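Local coordinates for protein type II restriction enzyme NgoMIV (Neisseria gonorrhoeae, PDB 1FIU) that recognises the double-stranded DNA sequence 5'-GCCGGC-3' and cleaves it after the first G as a magnesium-dependent homotetrameric endonuclease, at residues Q7-F12 with K275-L280; E248-L253 with L264-V269. All coordinates share one frame; numbering follows the deposited sequence.

Contact 1 (Q7-F12 with K275-L280); sequences QERRIF and KDISDL
Arg-9, on helix 4-18, reaches across to Asp-276 at the end of strand 274-276 and grips its carboxylate side-on with two nitrogens, a bidentate salt bridge that ties the N-terminal helix to the last strand of the mixed sheet in this PD-(D/E)XK-clan nuclease. Arg-9 NE donates to Asp-276 OD2 at 2.9 Å, bent to 151° at the hydrogen. The second bond, from Arg-9 NH2 to Asp-276 OD1, is also 2.9 Å but straighter at 167°. Both oxygens are met on their syn sides, although the guanidinium and carboxylate planes are 38° apart, so the pair is twisted rather than flat. The arginine chain runs extended from CG to NE, which carries the charged end clear of its helix. Along that chain, Arg-9 CD lies 4.2 Å from Ser-278 CB.

One helical turn on, Phe-12 offers a ring face to Ile-277: CG1 stands 4.3 Å from the Phe-12 ring centroid, a CH-pi contact displaced toward the rim. The CG2 branch of Ile-277 lies by Arg-9 CG and NE, 4.1 Å from each. Phe-76 of helix 62-81 meets the Phe-12 ring and also touches Ile-277.

Further out, Glu-248 takes Arg-9 NH2 in a second salt bridge and Leu-246 N donates to Asp-276 OD1, so the ion pair is held from both ends. Ser-278 OG also bonds to Ala-165 N of the second subunit, placing this buried junction beside a subunit interface. Asp-276 itself is fixed by an Asx turn, in which Ser-278 N donates to OD2 from above the carboxylate plane. The hydroxyl Ser-278 OG gives that same OD2 a third bond, 2.8 Å long and on its anti lone pair.

Contact 2 (E248-L253 with L264-V269); sequences ELEQIL and LFYIMV
Phe-265 supplies most of the apolar contact, its ring packed against three side chains of helix 246-256. Leu-249 CD2 lies at the ring edge, 3.9 Å from Phe-265 CE1, the leucine and the phenylalanine running antiparallel, side by side. Leu-253 CD1 approaches obliquely, 3.9 Å from Phe-265 CB. The closest carbon contact is Glu-250 CB to Phe-265 CZ at 3.6 Å, so the aliphatic stem of a charged residue serves as part of the hydrophobic seam. With CG opposite the backbone N (chi1 174°), Phe-265 projects its ring into this seam.

Helices 246-256 and 259-270 follow each other closely in the chain and form an antiparallel helical hairpin; the axes of segments 248-253 and 264-269 approach to 11.6 Å, with a signed crossing angle of -148°, a wide spacing bridged by the large aromatic side chains.

The polar contact lies to one side. Tyr-266 OH donates to Glu-250 OE2 over a short 2.6 Å, using the anti lone pair of that oxygen. The extended glutamate chain crosses the tyrosine at about a right angle and brings OE2 to the ring edge. Gln-254 NE2 also bonds to Tyr-266 OH, while Phe-265 CD2 sits over the centre of one tyrosine face, 3.7 Å above its plane.

How the contacts relate
Contacts 1 and 2 have centres 16 Å apart and meet directly through one salt bridge, Arg-9 NH2 to Glu-248 OE1 at 2.8 Å. Arg-9 thereby joins helix 246-256 of contact 2 to the end of strand 274-276 in contact 1. The chain adds a second connection, because helix 259-270 runs on into that strand. Contact 1 lies nearer the metal site: the side chain of Ile-277 is about 8 Å from that of Cys-186, a magnesium-binding position, and the Phe-12 side chain is about 13 Å from a bound magnesium ion. Contact 2 is remote from the metal-binding residues, yet its nearest atom is about 8 Å from the bound DNA, against about 12 Å for contact 1.

Contact 1 (Q7-F12 with K275-L280)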
ATOM      1  N   GLN I   7      13.291  30.644  22.025  1.00 25.07           N
ATOM      2  CA  GLN I   7      12.382  31.759  22.239  1.00 25.03           C
ATOM      3  C   GLN I   7      11.047  31.495  21.529  1.00 26.83           C
ATOM      4  O   GLN I   7       9.972  31.743  22.079  1.00 25.29           O
ATOM      5  CB  GLN I   7      13.014  33.055  21.728  1.00 25.96           C
ATOM      6  CG  GLN I   7      14.265  33.437  22.501  1.00 28.20           C
ATOM      7  CD  GLN I   7      14.822  34.781  22.107  1.00 31.29           C
ATOM      8  OE1 GLN I   7      14.075  35.746  21.922  1.00 35.20           O
ATOM      9  NE2 GLN I   7      16.146  34.860  21.991  1.00 35.08           N
ATOM     10  N   GLU I   8      11.117  30.972  20.306  1.00 24.15           N
ATOM     11  CA  GLU I   8       9.897  30.679  19.552  1.00 24.97           C
ATOM     12  C   GLU I   8       9.074  29.583  20.234  1.00 20.73           C
ATOM     13  O   GLU I   8       7.854  29.628  20.227  1.00 22.87           O
ATOM     14  CB  GLU I   8      10.237  30.225  18.136  1.00 27.54           C
ATOM     15  CG  GLU I   8      10.723  31.332  17.222  1.00 36.05           C
ATOM     16  CD  GLU I   8       9.653  32.366  16.927  1.00 39.13           C
ATOM     17  OE1 GLU I   8       8.458  31.997  16.857  1.00 37.54           O
ATOM     18  OE2 GLU I   8      10.012  33.551  16.745  1.00 45.25           O
ATOM     19  N   ARG I   9       9.756  28.587  20.791  1.00 20.52           N
ATOM     20  CA  ARG I   9       9.076  27.487  21.478  1.00 19.92           C
ATOM     21  C   ARG I   9       8.343  28.031  22.702  1.00 21.63           C
ATOM     22  O   ARG I   9       7.217  27.620  22.994  1.00 22.85           O
ATOM     23  CB  ARG I   9      10.100  26.418  21.895  1.00 20.53           C
ATOM     24  CG  ARG I   9       9.499  25.130  22.465  1.00 19.00           C
ATOM     25  CD  ARG I   9      10.604  24.195  22.883  1.00 20.87           C
ATOM     26  NE  ARG I   9      10.145  22.872  23.289  1.00 20.04           N
ATOM     27  CZ  ARG I   9       9.859  22.521  24.544  1.00 25.86           C
ATOM     28  NH1 ARG I   9       9.980  23.399  25.536  1.00 23.10           N
ATOM     29  NH2 ARG I   9       9.471  21.283  24.805  1.00 19.06           N
ATOM     30  N   ARG I  10       8.965  28.976  23.400  1.00 21.58           N
ATOM     31  CA  ARG I  10       8.310  29.562  24.574  1.00 24.65           C
ATOM     32  C   ARG I  10       7.110  30.401  24.167  1.00 22.31           C
ATOM     33  O   ARG I  10       6.085  30.399  24.835  1.00 26.37           O
ATOM     34  CB  ARG I  10       9.326  30.392  25.377  1.00 26.65           C
ATOM     35  CG  ARG I  10      10.435  29.505  25.907  1.00 35.91           C
ATOM     36  CD  ARG I  10      11.458  30.212  26.791  1.00 42.20           C
ATOM     37  NE  ARG I  10      12.504  29.272  27.198  1.00 44.94           N
ATOM     38  CZ  ARG I  10      13.407  29.514  28.143  1.00 49.08           C
ATOM     39  NH1 ARG I  10      13.400  30.672  28.793  1.00 50.12           N
ATOM     40  NH2 ARG I  10      14.323  28.598  28.438  1.00 51.54           N
ATOM     41  N   ILE I  11       7.223  31.111  23.051  1.00 22.25           N
ATOM     42  CA  ILE I  11       6.122  31.915  22.558  1.00 23.19           C
ATOM     43  C   ILE I  11       4.945  31.002  22.210  1.00 21.83           C
ATOM     44  O   ILE I  11       3.790  31.341  22.449  1.00 22.15           O
ATOM     45  CB  ILE I  11       6.569  32.729  21.313  1.00 23.30           C
ATOM     46  CG1 ILE I  11       7.532  33.843  21.755  1.00 25.36           C
ATOM     47  CG2 ILE I  11       5.365  33.292  20.576  1.00 23.74           C
ATOM     48  CD1 ILE I  11       8.218  34.566  20.602  1.00 28.62           C
ATOM     49  N   PHE I  12       5.251  29.847  21.627  1.00 20.13           N
ATOM     50  CA  PHE I  12       4.246  28.855  21.257  1.00 18.90           C
ATOM     51  C   PHE I  12       3.482  28.417  22.535  1.00 18.62           C
ATOM     52  O   PHE I  12       2.254  28.418  22.575  1.00 20.95           O
ATOM     53  CB  PHE I  12       4.994  27.692  20.577  1.00 19.97           C
ATOM     54  CG  PHE I  12       4.214  26.408  20.457  1.00 18.37           C
ATOM     55  CD1 PHE I  12       3.219  26.249  19.495  1.00 18.00           C
ATOM     56  CD2 PHE I  12       4.545  25.324  21.261  1.00 19.62           C
ATOM     57  CE1 PHE I  12       2.557  25.025  19.329  1.00 18.29           C
ATOM     58  CE2 PHE I  12       3.889  24.081  21.106  1.00 18.28           C
ATOM     59  CZ  PHE I  12       2.899  23.945  20.137  1.00 20.21           C
ATOM     60  N   LYS I 275       9.610  13.366  18.165  1.00 15.30           N
ATOM     61  CA  LYS I 275      10.547  14.449  18.422  1.00 17.82           C
ATOM     62  C   LYS I 275       9.816  15.599  19.116  1.00 14.84           C
ATOM     63  O   LYS I 275       8.640  15.471  19.455  1.00 18.90           O
ATOM     64  CB  LYS I 275      11.166  14.946  17.103  1.00 17.50           C
ATOM     65  CG  LYS I 275      11.972  13.881  16.345  1.00 17.79           C
ATOM     66  CD  LYS I 275      12.527  14.445  15.029  1.00 18.52           C
ATOM     67  CE  LYS I 275      13.263  13.376  14.204  1.00 18.73           C
ATOM     68  NZ  LYS I 275      14.055  14.046  13.091  1.00 20.22           N
ATOM     69  N   ASP I 276      10.512  16.715  19.324  1.00 14.27           N
ATOM     70  CA  ASP I 276       9.914  17.873  19.978  1.00 17.42           C
ATOM     71  C   ASP I 276       9.391  18.843  18.912  1.00 17.82           C
ATOM     72  O   ASP I 276       9.883  18.830  17.781  1.00 18.02           O
ATOM     73  CB  ASP I 276      10.962  18.630  20.795  1.00 19.99           C
ATOM     74  CG  ASP I 276      10.371  19.816  21.530  1.00 19.47           C
ATOM     75  OD1 ASP I 276       9.492  19.601  22.389  1.00 22.10           O
ATOM     76  OD2 ASP I 276      10.776  20.956  21.259  1.00 19.77           O
ATOM     77  N   ILE I 277       8.432  19.690  19.283  1.00 17.70           N
ATOM     78  CA  ILE I 277       7.888  20.689  18.341  1.00 18.00           C
ATOM     79  C   ILE I 277       9.051  21.528  17.741  1.00 20.94           C
ATOM     80  O   ILE I 277       9.006  21.908  16.567  1.00 17.75           O
ATOM     81  CB  ILE I 277       6.850  21.631  19.068  1.00 22.32           C
ATOM     82  CG1 ILE I 277       6.285  22.690  18.115  1.00 22.32           C
ATOM     83  CG2 ILE I 277       7.498  22.323  20.257  1.00 21.24           C
ATOM     84  CD1 ILE I 277       5.469  22.134  17.020  1.00 22.79           C
ATOM     85  N   SER I 278      10.108  21.782  18.525  1.00 16.73           N
ATOM     86  CA  SER I 278      11.238  22.585  18.036  1.00 18.30           C
ATOM     87  C   SER I 278      12.069  21.908  16.938  1.00 19.25           C
ATOM     88  O   SER I 278      12.869  22.557  16.264  1.00 20.54           O
ATOM     89  CB  SER I 278      12.177  23.003  19.213  1.00 18.51           C
ATOM     90  OG  SER I 278      12.912  21.910  19.719  1.00 19.37           O
ATOM     91  N   ASP I 279      11.897  20.609  16.766  1.00 16.99           N
ATOM     92  CA  ASP I 279      12.625  19.877  15.726  1.00 18.09           C
ATOM     93  C   ASP I 279      11.919  20.028  14.377  1.00 17.93           C
ATOM     94  O   ASP I 279      12.529  19.833  13.306  1.00 17.71           O
ATOM     95  CB  ASP I 279      12.660  18.393  16.085  1.00 18.71           C
ATOM     96  CG  ASP I 279      13.534  18.118  17.279  1.00 22.11           C
ATOM     97  OD1 ASP I 279      14.711  18.493  17.192  1.00 19.13           O
ATOM     98  OD2 ASP I 279      13.047  17.544  18.282  1.00 19.79           O
ATOM     99  N   LEU I 280      10.647  20.399  14.423  1.00 16.57           N
ATOM    100  CA  LEU I 280       9.867  20.464  13.187  1.00 17.55           C
ATOM    101  C   LEU I 280      10.342  21.447  12.119  1.00 17.56           C
ATOM    102  O   LEU I 280      10.489  21.059  10.944  1.00 17.72           O
ATOM    103  CB  LEU I 280       8.381  20.691  13.499  1.00 18.64           C
ATOM    104  CG  LEU I 280       7.473  20.698  12.256  1.00 18.27           C
ATOM    105  CD1 LEU I 280       7.678  19.413  11.430  1.00 17.78           C
ATOM    106  CD2 LEU I 280       6.021  20.835  12.693  1.00 20.24           C
TER

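Contact 2 (E248-L253 with L264-V269)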
ATOM      1  N   GLU I 248       9.544  18.441  28.638  1.00 23.47           N
ATOM      2  CA  GLU I 248       8.765  18.421  29.867  1.00 24.06           C
ATOM      3  C   GLU I 248       8.134  17.048  30.093  1.00 23.80           C
ATOM      4  O   GLU I 248       8.086  16.562  31.235  1.00 20.38           O
ATOM      5  CB  GLU I 248       7.706  19.518  29.828  1.00 19.30           C
ATOM      6  CG  GLU I 248       8.283  20.934  29.744  1.00 22.04           C
ATOM      7  CD  GLU I 248       8.794  21.336  28.353  1.00 26.05           C
ATOM      8  OE1 GLU I 248       8.671  20.543  27.386  1.00 22.88           O
ATOM      9  OE2 GLU I 248       9.318  22.468  28.238  1.00 24.84           O
ATOM     10  N   LEU I 249       7.655  16.413  29.017  1.00 20.60           N
ATOM     11  CA  LEU I 249       7.093  15.073  29.113  1.00 19.00           C
ATOM     12  C   LEU I 249       8.178  14.121  29.625  1.00 23.60           C
ATOM     13  O   LEU I 249       7.932  13.309  30.522  1.00 25.05           O
ATOM     14  CB  LEU I 249       6.613  14.576  27.739  1.00 20.19           C
ATOM     15  CG  LEU I 249       6.214  13.101  27.604  1.00 17.62           C
ATOM     16  CD1 LEU I 249       5.141  12.685  28.619  1.00 18.24           C
ATOM     17  CD2 LEU I 249       5.662  12.915  26.184  1.00 22.14           C
ATOM     18  N   GLU I 250       9.374  14.224  29.049  1.00 21.46           N
ATOM     19  CA  GLU I 250      10.483  13.358  29.455  1.00 22.38           C
ATOM     20  C   GLU I 250      10.832  13.581  30.926  1.00 24.33           C
ATOM     21  O   GLU I 250      11.053  12.614  31.665  1.00 24.25           O
ATOM     22  CB  GLU I 250      11.726  13.622  28.597  1.00 22.02           C
ATOM     23  CG  GLU I 250      12.895  12.696  28.905  1.00 25.55           C
ATOM     24  CD  GLU I 250      14.144  13.021  28.084  1.00 29.15           C
ATOM     25  OE1 GLU I 250      14.372  14.206  27.750  1.00 33.22           O
ATOM     26  OE2 GLU I 250      14.910  12.083  27.788  1.00 34.37           O
ATOM     27  N   GLN I 251      10.867  14.842  31.342  1.00 23.82           N
ATOM     28  CA  GLN I 251      11.209  15.165  32.741  1.00 24.63           C
ATOM     29  C   GLN I 251      10.173  14.603  33.716  1.00 24.82           C
ATOM     30  O   GLN I 251      10.532  14.055  34.782  1.00 24.97           O
ATOM     31  CB  GLN I 251      11.319  16.684  32.918  1.00 26.57           C
ATOM     32  CG  GLN I 251      11.968  17.131  34.240  1.00 38.39           C
ATOM     33  CD  GLN I 251      12.183  18.643  34.294  1.00 45.59           C
ATOM     34  OE1 GLN I 251      12.682  19.246  33.338  1.00 47.44           O
ATOM     35  NE2 GLN I 251      11.806  19.258  35.411  1.00 49.80           N
ATOM     36  N   ILE I 252       8.890  14.731  33.375  1.00 20.83           N
ATOM     37  CA  ILE I 252       7.861  14.226  34.286  1.00 23.58           C
ATOM     38  C   ILE I 252       7.891  12.713  34.376  1.00 24.68           C
ATOM     39  O   ILE I 252       7.789  12.155  35.475  1.00 22.03           O
ATOM     40  CB  ILE I 252       6.450  14.718  33.902  1.00 23.26           C
ATOM     41  CG1 ILE I 252       6.423  16.246  34.004  1.00 30.21           C
ATOM     42  CG2 ILE I 252       5.387  14.151  34.867  1.00 25.56           C
ATOM     43  CD1 ILE I 252       6.870  16.772  35.391  1.00 28.71           C
ATOM     44  N   LEU I 253       8.045  12.036  33.236  1.00 22.61           N
ATOM     45  CA  LEU I 253       8.117  10.582  33.262  1.00 20.74           C
ATOM     46  C   LEU I 253       9.293  10.144  34.138  1.00 20.31           C
ATOM     47  O   LEU I 253       9.166   9.203  34.924  1.00 25.26           O
ATOM     48  CB  LEU I 253       8.302  10.019  31.852  1.00 20.40           C
ATOM     49  CG  LEU I 253       7.116  10.279  30.908  1.00 20.58           C
ATOM     50  CD1 LEU I 253       7.502   9.847  29.494  1.00 19.77           C
ATOM     51  CD2 LEU I 253       5.882   9.521  31.347  1.00 19.22           C
ATOM     52  N   LEU I 264       8.412   3.153  26.647  1.00 24.16           N
ATOM     53  CA  LEU I 264       7.706   3.401  25.391  1.00 22.85           C
ATOM     54  C   LEU I 264       8.151   4.730  24.793  1.00 23.92           C
ATOM     55  O   LEU I 264       8.368   4.832  23.571  1.00 21.78           O
ATOM     56  CB  LEU I 264       6.193   3.348  25.626  1.00 23.37           C
ATOM     57  CG  LEU I 264       5.295   3.494  24.382  1.00 22.02           C
ATOM     58  CD1 LEU I 264       5.782   2.552  23.245  1.00 19.91           C
ATOM     59  CD2 LEU I 264       3.860   3.180  24.764  1.00 21.25           C
ATOM     60  N   PHE I 265       8.306   5.737  25.648  1.00 20.96           N
ATOM     61  CA  PHE I 265       8.779   7.050  25.225  1.00 23.40           C
ATOM     62  C   PHE I 265      10.130   6.897  24.513  1.00 24.38           C
ATOM     63  O   PHE I 265      10.323   7.439  23.427  1.00 20.92           O
ATOM     64  CB  PHE I 265       8.960   7.973  26.445  1.00 22.31           C
ATOM     65  CG  PHE I 265       9.579   9.302  26.129  1.00 22.68           C
ATOM     66  CD1 PHE I 265       8.777  10.407  25.799  1.00 22.51           C
ATOM     67  CD2 PHE I 265      10.962   9.481  26.210  1.00 19.97           C
ATOM     68  CE1 PHE I 265       9.349  11.662  25.567  1.00 20.24           C
ATOM     69  CE2 PHE I 265      11.540  10.721  25.984  1.00 22.51           C
ATOM     70  CZ  PHE I 265      10.725  11.832  25.660  1.00 23.20           C
ATOM     71  N   TYR I 266      11.085   6.182  25.121  1.00 20.85           N
ATOM     72  CA  TYR I 266      12.381   6.026  24.457  1.00 22.37           C
ATOM     73  C   TYR I 266      12.345   5.151  23.219  1.00 21.16           C
ATOM     74  O   TYR I 266      13.157   5.337  22.320  1.00 22.64           O
ATOM     75  CB  TYR I 266      13.462   5.542  25.447  1.00 25.43           C
ATOM     76  CG  TYR I 266      13.848   6.643  26.407  1.00 26.98           C
ATOM     77  CD1 TYR I 266      13.562   6.541  27.767  1.00 28.98           C
ATOM     78  CD2 TYR I 266      14.418   7.832  25.943  1.00 29.15           C
ATOM     79  CE1 TYR I 266      13.824   7.594  28.641  1.00 31.29           C
ATOM     80  CE2 TYR I 266      14.685   8.898  26.810  1.00 28.80           C
ATOM     81  CZ  TYR I 266      14.382   8.769  28.159  1.00 32.80           C
ATOM     82  OH  TYR I 266      14.617   9.808  29.032  1.00 34.25           O
ATOM     83  N   ILE I 267      11.413   4.208  23.147  1.00 21.04           N
ATOM     84  CA  ILE I 267      11.305   3.386  21.939  1.00 21.28           C
ATOM     85  C   ILE I 267      10.950   4.331  20.794  1.00 23.29           C
ATOM     86  O   ILE I 267      11.530   4.251  19.697  1.00 25.37           O
ATOM     87  CB  ILE I 267      10.209   2.325  22.063  1.00 19.75           C
ATOM     88  CG1 ILE I 267      10.729   1.181  22.943  1.00 22.92           C
ATOM     89  CG2 ILE I 267       9.829   1.779  20.676  1.00 23.77           C
ATOM     90  CD1 ILE I 267       9.678   0.195  23.318  1.00 23.83           C
ATOM     91  N   MET I 268      10.007   5.230  21.054  1.00 21.64           N
ATOM     92  CA  MET I 268       9.591   6.191  20.027  1.00 19.96           C
ATOM     93  C   MET I 268      10.651   7.242  19.728  1.00 22.50           C
ATOM     94  O   MET I 268      10.897   7.554  18.560  1.00 22.98           O
ATOM     95  CB  MET I 268       8.276   6.878  20.425  1.00 21.17           C
ATOM     96  CG  MET I 268       7.106   5.929  20.515  1.00 19.98           C
ATOM     97  SD  MET I 268       5.544   6.766  20.817  1.00 19.66           S
ATOM     98  CE  MET I 268       5.677   7.154  22.629  1.00 17.95           C
ATOM     99  N   VAL I 269      11.305   7.788  20.749  1.00 21.96           N
ATOM    100  CA  VAL I 269      12.316   8.810  20.501  1.00 21.54           C
ATOM    101  C   VAL I 269      13.596   8.223  19.904  1.00 25.63           C
ATOM    102  O   VAL I 269      14.123   8.728  18.904  1.00 23.68           O
ATOM    103  CB  VAL I 269      12.646   9.584  21.795  1.00 22.66           C
ATOM    104  CG1 VAL I 269      13.824  10.533  21.562  1.00 21.60           C
ATOM    105  CG2 VAL I 269      11.404  10.354  22.258  1.00 20.45           C
TER